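Local coordinates for WbbM protein (PDB 6U4B) that is a two-domain, apparently bifunctional glycosyltransferase that probably acts as an O-antigen polymerase in Klebsiella pneumoniae, at residues G255-A258 with E259-N263. Sequence-based numbering, arbitrary orientation.
Sequences GHIA and ERLFN
Arg260 folds back along the helix and donates a hydrogen bond from NH1 to the carbonyl oxygen of His256 (Arg260 NH1 to His256 O, 2.8 Å), fairly straight at 156°. A bend at chi2 (77°) turns the chain toward the preceding turn, where CD also packs against that oxygen. The acceptor lies in the guanidinium plane, at its edge, yet NH1 itself stands well above the carbonyl plane of His256. The same oxygen takes a weak bond from Glu259 N.

Beside this, His256 and Glu259 run alongside each other. Glu259 OE1 sits at the edge of the imidazole, 4.0 Å from His256 ND1, too far for a hydrogen bond, with ring and carboxylate planes 71° apart. On another face, Ile257 and Leu261 point the same way, CG2 of Ile257 meeting CD1 of Leu261 at 4.0 Å; helices 180-193 and 220-240 cover them. Farther on, Asn263 ND2 donates a hydrogen bond to Glu259 O (2.7 Å), and Asn263 OD1 accepts one from Tyr211 N.

These i to i+4 contacts run along one alpha-helix, in a mostly buried part of helix 253-272 that also packs against helix 168-173; residues 255-263 belong to the DUF4422 region.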
loop_
_atom_site.group_PDB
_atom_site.type_symbol
_atom_site.label_atom_id
_atom_site.label_comp_id
_atom_site.label_asym_id
_atom_site.label_seq_id
_atom_site.Cartn_x
_atom_site.Cartn_y
_atom_site.Cartn_z
ATOM N N GLY A 255 22.330 24.516 -33.353
ATOM C CA GLY A 255 23.464 23.826 -33.949
ATOM C C GLY A 255 23.769 24.311 -35.351
ATOM O O GLY A 255 24.934 24.462 -35.727
ATOM N N HIS A 256 22.725 24.563 -36.146
ATOM C CA HIS A 256 22.928 25.072 -37.499
ATOM C C HIS A 256 23.588 26.444 -37.479
ATOM O O HIS A 256 24.479 26.724 -38.291
ATOM C CB HIS A 256 21.593 25.129 -38.240
ATOM C CG HIS A 256 20.963 23.787 -38.453
ATOM N ND1 HIS A 256 21.701 22.652 -38.715
ATOM C CD2 HIS A 256 19.665 23.399 -38.441
ATOM C CE1 HIS A 256 20.885 21.623 -38.860
ATOM N NE2 HIS A 256 19.644 22.050 -38.698
ATOM N N ILE A 257 23.173 27.310 -36.552
ATOM C CA ILE A 257 23.743 28.652 -36.479
ATOM C C ILE A 257 25.204 28.588 -36.049
ATOM O O ILE A 257 26.051 29.330 -36.559
ATOM C CB ILE A 257 22.899 29.533 -35.538
ATOM C CG1 ILE A 257 21.585 29.918 -36.221
ATOM C CG2 ILE A 257 23.670 30.774 -35.119
ATOM C CD1 ILE A 257 20.667 30.772 -35.367
ATOM N N ALA A 258 25.526 27.683 -35.121
ATOM C CA ALA A 258 26.899 27.530 -34.655
ATOM C C ALA A 258 27.850 27.120 -35.771
ATOM O O ALA A 258 29.053 27.394 -35.671
ATOM C CB ALA A 258 26.959 26.505 -33.522
ATOM N N GLU A 259 27.350 26.457 -36.817
ATOM C CA GLU A 259 28.211 26.127 -37.950
ATOM C C GLU A 259 28.690 27.388 -38.658
ATOM O O GLU A 259 29.824 27.444 -39.154
ATOM C CB GLU A 259 27.470 25.222 -38.931
ATOM C CG GLU A 259 27.177 23.829 -38.419
ATOM C CD GLU A 259 26.520 22.963 -39.476
ATOM O OE1 GLU A 259 25.621 22.171 -39.125
ATOM O OE2 GLU A 259 26.893 23.090 -40.661
ATOM N N ARG A 260 27.834 28.409 -38.725
ATOM C CA ARG A 260 28.219 29.676 -39.338
ATOM C C ARG A 260 29.125 30.479 -38.416
ATOM O O ARG A 260 30.099 31.085 -38.875
ATOM C CB ARG A 260 26.977 30.497 -39.701
ATOM C CG ARG A 260 26.257 30.044 -40.963
ATOM C CD ARG A 260 25.420 28.792 -40.741
ATOM N NE ARG A 260 24.773 28.354 -41.972
ATOM C CZ ARG A 260 24.057 27.242 -42.080
ATOM N NH1 ARG A 260 23.894 26.452 -41.026
ATOM N NH2 ARG A 260 23.506 26.920 -43.242
ATOM N N LEU A 261 28.815 30.494 -37.115
ATOM C CA LEU A 261 29.655 31.214 -36.164
ATOM C C LEU A 261 31.063 30.635 -36.124
ATOM O O LEU A 261 32.042 31.372 -35.946
ATOM C CB LEU A 261 29.017 31.182 -34.775
ATOM C CG LEU A 261 27.667 31.887 -34.639
ATOM C CD1 LEU A 261 27.073 31.660 -33.253
ATOM C CD2 LEU A 261 27.811 33.375 -34.927
ATOM N N PHE A 262 31.177 29.314 -36.281
ATOM C CA PHE A 262 32.480 28.662 -36.360
ATOM C C PHE A 262 33.339 29.288 -37.455
ATOM O O PHE A 262 34.523 29.580 -37.248
ATOM C CB PHE A 262 32.272 27.165 -36.603
ATOM C CG PHE A 262 33.533 26.345 -36.543
ATOM C CD1 PHE A 262 34.363 26.396 -35.437
ATOM C CD2 PHE A 262 33.865 25.490 -37.583
ATOM C CE1 PHE A 262 35.515 25.631 -35.381
ATOM C CE2 PHE A 262 35.014 24.724 -37.533
ATOM C CZ PHE A 262 35.839 24.795 -36.430
ATOM N N ASN A 263 32.745 29.520 -38.628
ATOM C CA ASN A 263 33.474 30.141 -39.730
ATOM C C ASN A 263 33.811 31.596 -39.431
ATOM O O ASN A 263 34.927 32.048 -39.714
ATOM C CB ASN A 263 32.656 30.041 -41.016
ATOM C CG ASN A 263 32.622 28.636 -41.578
ATOM O OD1 ASN A 263 33.451 28.272 -42.415
ATOM N ND2 ASN A 263 31.664 27.837 -41.124
#